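Local coordinates for protein maleylacetate reductase (Agrobacterium tumefaciens, PDB 3HL0) that probably catalyses the NADH-dependent reduction of maleylacetate to 3-oxoadipate, as a member of the iron-containing alcohol dehydrogenase family, at residues 157-162 with 213-218; 34-39 with 59-64; 6-11 with 187-192. All blocks are in the same frame, centred on the assembly; numbering follows the deposited sequence.

Interaction 1 of 3, residues 157-162 with 213-218; sequences LTLGLP and HDIGAR. With NAD (nicotinamide-adenine-dinucleotide), chain D.
Arg218 reaches from the first turn of helix 215-234 into the backbone of the loop 157-162. Its NH2 donates to Leu161 O at 2.9 Å. This bond uses a lone pair in the carbonyl plane, and Leu161 O lies 20° out of the guanidinium plane. A second bond from NH2 to Leu159 O, 3.3 Å, is weak. Thr158 O lies over the centre of one guanidinium face, 3.0 Å from Arg218 CZ. It makes no hydrogen bond there, because the N-H groups point past it. The same oxygen accepts from Leu161 N and closes a type I turn, Thr158 to Leu161. The guanidinium is held from further sides too: NE donates to Pro212 O, and NH1 is bonded to Ser166 OG and Tyr121 OH.

A water adds one bridge. It donates to Thr158 OG1 and to Arg218 O, each at 2.7 Å. Thr158 OG1 is also hydrogen-bonded to Ala155 O.

The apolar part centres on Leu159. Its CD2 packs on Arg218 CG at 3.9 Å and on Ile215 CD1 at 4.1 Å, and also touches His213 O. With CG beside the backbone N (chi1 -68°), Leu159 brings this methyl toward the helix start. There Asp214 is the N-cap, and its OD1 accepts from Ala217 N.

The ligand lies on the other side of the loop. Leu161 CD1 packs on the adenine, 3.5 Å from NAD C5A. NAD N6A gives Leu157 O a weak bond. Arg218 probably helps to hold the loop, chiefly through Leu161 O, behind the adenine end of the pocket.

The loop leads from strand 150-153 into helix 163-180. The start of helix 215-234 packs on it, with Ala217 and Arg218 also touching Val208 of helix 188-210.

Interaction 2 of 3, residues 34-39 with 59-64; sequences LSRALV and LAAGVF
Ala37, Leu38 and Val39 pair in parallel with Ala60, Gly62 and Val63, the short strand axes running 4.6 Å apart at 21°, with a beta bulge at Ala61. Ala37 N donates to Leu59 O at 2.8 Å. Ala37 O then takes Ala61 N at 2.7 Å and, weakly, Gly62 N. One carbonyl thus faces two successive N-H groups of the bulged strand. Beyond it the regular pattern returns: Val39 N bonds to Gly62 O, and Phe64 N bonds to Val39 O.

Arg36 folds back over the bulge. Its chain bends at chi2 and again at chi3 (-83°), which lays one guanidinium face over Ala61 CA, 3.5 Å above the plane and toward the rim. Arg36 NH1 also has a weak bond to Arg58 O. Ala61 CB packs against Arg36 CZ at 3.8 Å.

Leu38 sends CD1 across the extended Gly62 backbone, 3.6 Å from Gly62 C. Leu38 CD1 also meets Phe64 CB at 4.3 Å. Ala37, Val39, Ala60 and Val63 point to the other face, where Val39 CB meets Val63 CG2. At the start of the pairing Leu59 CD2 touches Ser35 O, and Leu59 CA makes a CA-H...O contact with the same oxygen.

This is a beta-alpha-beta unit with helix 46-56 as the crossover. That helix covers Val39, Ala60 and Val63. Helix 25-31 covers Ala37 and Leu59, and helix 73-85 covers Leu38 and Phe64. Strand 90-95 pairs with the other side of strand 37-40, while strand 60-64 is the edge of the sheet.

Interaction 3 of 3, residues 6-11 with 187-192; sequences FVYMAA and NPIASM
Phe6 and Tyr8 each turn a ring face to the start of helix 188-210, and Asn187 touches both rings. Pro188 CD sits over the centre of the Phe6 ring. It is 3.5 Å from the centroid and 12° off the ring normal, a clear CH-pi contact. Pro188 CG lies on the same face, 3.7 Å from Phe6 CE2. The placement of Phe6 CG between the backbone N and the carbonyl carbon (chi1 69°) puts the ring over the proline.

Tyr8 meets Ile189 in the same manner but less centrally. Ile189 CG1 stands over the ring face, 3.9 Å from the centroid and nearer the rim. Ile189 CG2 touches Tyr8 CE1 at 3.5 Å. The two side chains cross at about a right angle. The opposite face of the Tyr8 ring has Ala10 N above its rim.

Asn187 CB touches Phe6 CD1 and, at 3.5 Å, Val7 O. The Asn187 amide stands steeply to the Tyr8 ring, with the planes 79° apart and ND2 at the ring edge. OD1 is occupied with the helix: it accepts from Ala190 N at 2.9 Å, from above the carbonyl plane, and so caps the first turn. ND2 donates to a water at 2.9 Å, and that water lies 2.6 Å from Val7 O, to which it can donate, though other acceptors compete for its protons. No direct hydrogen bond joins the segments. The contact is mostly ring and aliphatic packing, with this water bridging its polar atoms.

This is a surface contact, away from the NAD pocket. The extended N-terminal segment 6-11, which leads toward strand 15-17, lies against the first turn of helix 188-210. Asn187 and Ala190 also touch Val235 in the loop after helix 215-234.

The three contacts are separate. Interaction 1 and interaction 2 have centres 27 Å apart, with nearest atoms about 10 Å apart. Interaction 2 lies in the nucleotide-binding sheet; its Val39 side chain is about 12 Å from the bound NAD, and strand 37-40 runs on toward Thr42, which binds NAD. Interaction 1 touches the cofactor directly, at its adenine. Interaction 3 is the remote one, its centre 30 Å from that of interaction 1 and 35 Å from that of interaction 2. Helices 188-210 and 215-234, consecutive in the chain, supply one segment each to interactions 3 and 1. Interaction 1 joins the loop after strand 150-153, and interaction 3 the N-terminal segment, to these helix starts.

Interaction 1 of 3, residues 157-162 with 213-218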
# COMPACT_ATOMS: atom_id res chain seq x y z
N LEU A 157 -13.47 10.65 -10.32
CA LEU A 157 -12.14 10.47 -9.79
C LEU A 157 -11.99 9.12 -9.05
O LEU A 157 -10.88 8.72 -8.72
CB LEU A 157 -11.77 11.61 -8.85
CG LEU A 157 -11.89 12.98 -9.51
CD1 LEU A 157 -11.23 13.96 -8.56
CD2 LEU A 157 -11.23 13.02 -10.89
N THR A 158 -13.10 8.45 -8.83
CA THR A 158 -13.10 7.14 -8.21
C THR A 158 -13.22 5.98 -9.17
O THR A 158 -13.12 4.83 -8.76
CB THR A 158 -14.19 6.99 -7.13
OG1 THR A 158 -15.47 7.02 -7.74
CG2 THR A 158 -14.05 8.06 -6.03
N LEU A 159 -13.41 6.25 -10.46
CA LEU A 159 -13.56 5.17 -11.42
C LEU A 159 -12.27 4.33 -11.40
O LEU A 159 -12.34 3.09 -11.57
CB LEU A 159 -13.83 5.68 -12.85
CG LEU A 159 -15.21 6.38 -13.05
CD1 LEU A 159 -15.20 7.17 -14.36
CD2 LEU A 159 -16.36 5.42 -13.05
N GLY A 160 -11.15 5.00 -11.16
CA GLY A 160 -9.84 4.35 -11.17
C GLY A 160 -9.41 3.75 -9.85
O GLY A 160 -8.26 3.24 -9.73
N LEU A 161 -10.30 3.77 -8.86
CA LEU A 161 -9.91 3.20 -7.56
C LEU A 161 -9.95 1.67 -7.73
O LEU A 161 -10.97 1.11 -8.11
CB LEU A 161 -10.87 3.69 -6.47
CG LEU A 161 -10.59 3.22 -5.04
CD1 LEU A 161 -9.26 3.74 -4.47
CD2 LEU A 161 -11.82 3.60 -4.10
N PRO A 162 -8.83 0.98 -7.44
CA PRO A 162 -8.82 -0.46 -7.72
C PRO A 162 -9.90 -1.20 -6.94
O PRO A 162 -10.34 -0.72 -5.85
CB PRO A 162 -7.42 -0.89 -7.24
CG PRO A 162 -6.55 0.33 -7.44
CD PRO A 162 -7.51 1.49 -7.05
N HIS A 213 -16.05 0.78 -13.55
CA HIS A 213 -16.24 1.95 -14.42
C HIS A 213 -17.69 2.47 -14.42
O HIS A 213 -17.97 3.45 -15.13
CB HIS A 213 -15.95 1.47 -15.85
CG HIS A 213 -16.81 0.29 -16.25
ND1 HIS A 213 -16.53 -1.01 -15.86
CD2 HIS A 213 -17.99 0.24 -16.91
CE1 HIS A 213 -17.47 -1.81 -16.32
NE2 HIS A 213 -18.37 -1.08 -16.96
N ASP A 214 -18.60 1.82 -13.70
CA ASP A 214 -20.04 2.20 -13.66
C ASP A 214 -20.19 3.48 -12.81
O ASP A 214 -20.02 3.44 -11.58
CB ASP A 214 -20.83 1.05 -13.06
CG ASP A 214 -22.35 1.31 -12.95
OD1 ASP A 214 -22.79 2.40 -12.59
OD2 ASP A 214 -23.11 0.34 -13.16
N ILE A 215 -20.47 4.60 -13.46
CA ILE A 215 -20.44 5.89 -12.78
C ILE A 215 -21.60 5.97 -11.80
O ILE A 215 -21.43 6.56 -10.73
CB ILE A 215 -20.39 7.11 -13.76
CG1 ILE A 215 -20.16 8.43 -12.99
CG2 ILE A 215 -21.67 7.13 -14.58
CD1 ILE A 215 -18.85 8.56 -12.29
N GLY A 216 -22.74 5.36 -12.13
CA GLY A 216 -23.90 5.38 -11.21
C GLY A 216 -23.58 4.69 -9.90
O GLY A 216 -23.87 5.21 -8.81
N ALA A 217 -22.98 3.50 -10.00
CA ALA A 217 -22.60 2.79 -8.77
C ALA A 217 -21.52 3.55 -7.99
O ALA A 217 -21.55 3.57 -6.75
CB ALA A 217 -22.14 1.37 -9.11
N ARG A 218 -20.54 4.13 -8.69
CA ARG A 218 -19.53 4.96 -8.05
C ARG A 218 -20.15 6.17 -7.34
O ARG A 218 -19.74 6.50 -6.23
CB ARG A 218 -18.42 5.40 -9.02
CG ARG A 218 -17.49 4.24 -9.48
CD ARG A 218 -16.66 3.66 -8.33
NE ARG A 218 -15.61 2.82 -8.92
CZ ARG A 218 -14.61 2.27 -8.25
NH1 ARG A 218 -14.52 2.39 -6.92
NH2 ARG A 218 -13.69 1.59 -8.93
PA NAD D . -4.86 5.82 1.48
O1A NAD D . -5.21 7.27 1.48
O2A NAD D . -3.76 5.36 2.36
O5B NAD D . -4.74 5.33 -0.03
C5B NAD D . -4.15 4.06 -0.30
C4B NAD D . -3.54 4.12 -1.69
O4B NAD D . -4.60 4.21 -2.65
C3B NAD D . -2.63 5.35 -1.87
O3B NAD D . -1.41 5.02 -2.56
C2B NAD D . -3.50 6.26 -2.70
O2B NAD D . -2.77 7.15 -3.52
C1B NAD D . -4.32 5.27 -3.55
N9A NAD D . -5.61 5.84 -4.03
C8A NAD D . -6.57 6.47 -3.28
N7A NAD D . -7.59 6.83 -4.09
C5A NAD D . -7.30 6.45 -5.37
C6A NAD D . -7.98 6.59 -6.58
N6A NAD D . -9.30 6.91 -6.67
N1A NAD D . -7.35 6.08 -7.71
C2A NAD D . -6.12 5.46 -7.63
N3A NAD D . -5.45 5.32 -6.44
C4A NAD D . -6.05 5.82 -5.32
O3 NAD D . -6.13 4.92 2.00
PN NAD D . -7.42 5.32 2.89
O1N NAD D . -7.96 4.01 3.36
O2N NAD D . -8.23 6.20 2.05
O5D NAD D . -6.86 6.12 4.15
C5D NAD D . -6.24 5.46 5.26
C4D NAD D . -5.64 6.54 6.15
O4D NAD D . -6.67 7.47 6.48
C3D NAD D . -5.18 5.94 7.47
O3D NAD D . -4.04 6.69 7.91
C2D NAD D . -6.36 6.16 8.38
O2D NAD D . -6.05 6.16 9.77
C1D NAD D . -6.86 7.50 7.89
N1N NAD D . -8.26 7.76 8.19
C2N NAD D . -8.53 8.84 8.97
C3N NAD D . -9.84 9.13 9.29
C7N NAD D . -10.01 10.35 10.10
O7N NAD D . -11.29 10.67 10.33
N7N NAD D . -8.95 11.05 10.57
C4N NAD D . -10.94 8.35 8.79
C5N NAD D . -10.64 7.24 8.00
C6N NAD D . -9.30 6.95 7.71
O HOH W 1 -17.10 6.02 -5.84

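Interaction 2 of 3, residues 34-39 with 59-64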
# COMPACT_ATOMS: atom_id res chain seq x y z
N LEU A 34 -9.68 33.20 -1.51
CA LEU A 34 -8.27 32.78 -1.58
C LEU A 34 -7.78 32.68 -3.03
O LEU A 34 -8.58 32.79 -3.97
CB LEU A 34 -8.13 31.40 -0.87
CG LEU A 34 -8.60 31.43 0.59
CD1 LEU A 34 -8.50 30.03 1.21
CD2 LEU A 34 -7.85 32.47 1.43
N SER A 35 -6.48 32.48 -3.22
CA SER A 35 -5.94 32.57 -4.58
C SER A 35 -4.69 31.73 -4.88
O SER A 35 -4.19 31.74 -5.99
CB SER A 35 -5.71 34.05 -4.97
OG SER A 35 -4.61 34.60 -4.27
N ARG A 36 -4.19 30.98 -3.89
CA ARG A 36 -2.89 30.31 -4.03
C ARG A 36 -2.89 28.92 -3.37
O ARG A 36 -2.51 28.74 -2.21
CB ARG A 36 -1.76 31.19 -3.46
CG ARG A 36 -1.50 32.52 -4.23
CD ARG A 36 -0.91 32.29 -5.64
NE ARG A 36 0.54 32.10 -5.61
CZ ARG A 36 1.25 31.47 -6.56
NH1 ARG A 36 0.66 30.96 -7.64
NH2 ARG A 36 2.56 31.35 -6.42
N ALA A 37 -3.34 27.93 -4.12
CA ALA A 37 -3.49 26.58 -3.56
C ALA A 37 -2.24 25.73 -3.67
O ALA A 37 -1.61 25.69 -4.71
CB ALA A 37 -4.64 25.84 -4.25
N LEU A 38 -1.90 25.02 -2.60
CA LEU A 38 -0.90 23.96 -2.71
C LEU A 38 -1.65 22.63 -2.88
O LEU A 38 -2.41 22.22 -1.99
CB LEU A 38 0.01 23.94 -1.47
CG LEU A 38 1.08 22.84 -1.40
CD1 LEU A 38 2.26 23.12 -2.38
CD2 LEU A 38 1.60 22.68 0.03
N VAL A 39 -1.48 21.99 -4.04
CA VAL A 39 -2.20 20.74 -4.31
C VAL A 39 -1.40 19.57 -3.69
O VAL A 39 -0.18 19.49 -3.88
CB VAL A 39 -2.39 20.51 -5.84
CG1 VAL A 39 -3.24 19.23 -6.09
CG2 VAL A 39 -3.07 21.71 -6.48
N LEU A 59 -4.02 30.03 -9.92
CA LEU A 59 -4.62 29.67 -8.64
C LEU A 59 -3.86 28.55 -7.96
O LEU A 59 -4.13 28.25 -6.79
CB LEU A 59 -6.11 29.29 -8.79
CG LEU A 59 -7.09 30.44 -9.09
CD1 LEU A 59 -8.53 29.90 -9.16
CD2 LEU A 59 -7.00 31.62 -8.10
N ALA A 60 -2.94 27.91 -8.69
CA ALA A 60 -2.14 26.84 -8.08
C ALA A 60 -0.76 27.38 -7.76
O ALA A 60 -0.02 27.85 -8.66
CB ALA A 60 -2.07 25.58 -8.98
N ALA A 61 -0.44 27.38 -6.47
CA ALA A 61 0.85 27.85 -5.98
C ALA A 61 1.94 26.78 -6.06
O ALA A 61 3.13 27.10 -6.11
CB ALA A 61 0.71 28.35 -4.55
N GLY A 62 1.54 25.52 -6.13
CA GLY A 62 2.50 24.40 -6.14
C GLY A 62 1.82 23.05 -5.97
O GLY A 62 0.60 22.98 -5.76
N VAL A 63 2.62 21.99 -6.08
CA VAL A 63 2.20 20.59 -5.94
C VAL A 63 3.17 19.88 -5.01
O VAL A 63 4.39 19.91 -5.22
CB VAL A 63 2.19 19.86 -7.28
CG1 VAL A 63 1.77 18.40 -7.09
CG2 VAL A 63 1.23 20.53 -8.23
N PHE A 64 2.65 19.28 -3.94
CA PHE A 64 3.48 18.48 -3.05
C PHE A 64 2.90 17.07 -3.10
O PHE A 64 1.79 16.84 -2.62
CB PHE A 64 3.40 19.02 -1.61
CG PHE A 64 4.27 18.26 -0.64
CD1 PHE A 64 5.62 18.62 -0.49
CD2 PHE A 64 3.77 17.19 0.11
CE1 PHE A 64 6.44 17.92 0.40
CE2 PHE A 64 4.59 16.50 1.01
CZ PHE A 64 5.93 16.87 1.14

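Interaction 3 of 3, residues 6-11 with 187-192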
# COMPACT_ATOMS: atom_id res chain seq x y z
N PHE A 6 -31.19 13.68 23.55
CA PHE A 6 -30.03 13.79 22.69
C PHE A 6 -29.50 15.20 22.56
O PHE A 6 -30.17 16.19 22.93
CB PHE A 6 -30.37 13.21 21.28
CG PHE A 6 -31.36 14.02 20.48
CD1 PHE A 6 -30.92 15.04 19.61
CD2 PHE A 6 -32.72 13.68 20.50
CE1 PHE A 6 -31.87 15.75 18.81
CE2 PHE A 6 -33.63 14.39 19.72
CZ PHE A 6 -33.22 15.43 18.87
N VAL A 7 -28.32 15.29 21.99
CA VAL A 7 -27.75 16.54 21.56
C VAL A 7 -27.37 16.35 20.09
O VAL A 7 -26.86 15.28 19.68
CB VAL A 7 -26.52 16.91 22.40
CG1 VAL A 7 -25.80 18.10 21.84
CG2 VAL A 7 -26.90 17.13 23.86
N TYR A 8 -27.62 17.35 19.28
CA TYR A 8 -27.18 17.32 17.87
C TYR A 8 -26.38 18.55 17.61
O TYR A 8 -26.82 19.66 17.89
CB TYR A 8 -28.35 17.26 16.91
CG TYR A 8 -27.96 17.47 15.48
CD1 TYR A 8 -27.33 16.45 14.77
CD2 TYR A 8 -28.18 18.68 14.83
CE1 TYR A 8 -26.93 16.63 13.44
CE2 TYR A 8 -27.83 18.84 13.52
CZ TYR A 8 -27.20 17.83 12.83
OH TYR A 8 -26.81 17.99 11.51
N MSE A 9 -25.18 18.37 17.05
CA MSE A 9 -24.40 19.52 16.69
C MSE A 9 -24.00 19.42 15.21
O MSE A 9 -23.35 18.45 14.82
CB MSE A 9 -23.16 19.61 17.58
CG MSE A 9 -23.47 20.20 18.98
SE MSE A 9 -21.94 20.09 20.15
CE MSE A 9 -21.78 18.16 20.43
N ALA A 10 -24.45 20.36 14.39
CA ALA A 10 -24.05 20.40 13.01
C ALA A 10 -22.64 21.00 12.95
O ALA A 10 -22.40 22.13 13.45
CB ALA A 10 -25.01 21.28 12.23
N ALA A 11 -21.73 20.26 12.35
CA ALA A 11 -20.42 20.78 12.05
C ALA A 11 -20.54 21.67 10.79
O ALA A 11 -21.32 21.38 9.91
CB ALA A 11 -19.46 19.64 11.79
N ASN A 187 -27.65 10.25 18.17
CA ASN A 187 -28.79 11.17 18.02
C ASN A 187 -29.54 10.75 16.76
O ASN A 187 -29.02 10.00 15.91
CB ASN A 187 -28.32 12.63 18.00
CG ASN A 187 -27.57 13.01 16.73
OD1 ASN A 187 -28.16 13.07 15.65
ND2 ASN A 187 -26.29 13.27 16.86
N PRO A 188 -30.78 11.21 16.60
CA PRO A 188 -31.61 10.73 15.49
C PRO A 188 -31.05 11.09 14.09
O PRO A 188 -31.30 10.33 13.16
CB PRO A 188 -32.92 11.54 15.67
CG PRO A 188 -32.95 11.78 17.17
CD PRO A 188 -31.56 11.96 17.63
N ILE A 189 -30.40 12.24 13.94
CA ILE A 189 -29.87 12.68 12.65
C ILE A 189 -28.69 11.76 12.27
O ILE A 189 -28.64 11.23 11.13
CB ILE A 189 -29.30 14.11 12.68
CG1 ILE A 189 -30.34 15.10 13.23
CG2 ILE A 189 -28.75 14.49 11.28
CD1 ILE A 189 -31.73 14.85 12.70
N ALA A 190 -27.74 11.58 13.20
CA ALA A 190 -26.61 10.70 12.93
C ALA A 190 -27.15 9.29 12.66
O ALA A 190 -26.64 8.61 11.73
CB ALA A 190 -25.62 10.64 14.06
N SER A 191 -28.14 8.83 13.41
CA SER A 191 -28.68 7.50 13.14
C SER A 191 -29.33 7.36 11.77
O SER A 191 -29.11 6.38 11.04
CB SER A 191 -29.66 7.07 14.24
OG SER A 191 -28.98 6.89 15.47
N MSE A 192 -30.14 8.35 11.37
CA MSE A 192 -30.73 8.36 10.01
C MSE A 192 -29.64 8.39 8.91
O MSE A 192 -29.74 7.66 7.93
CB MSE A 192 -31.77 9.53 9.89
CG MSE A 192 -31.73 10.40 8.63
SE MSE A 192 -32.96 11.89 9.07
CE MSE A 192 -34.25 10.72 9.82
O HOH W 2 -24.80 13.70 19.35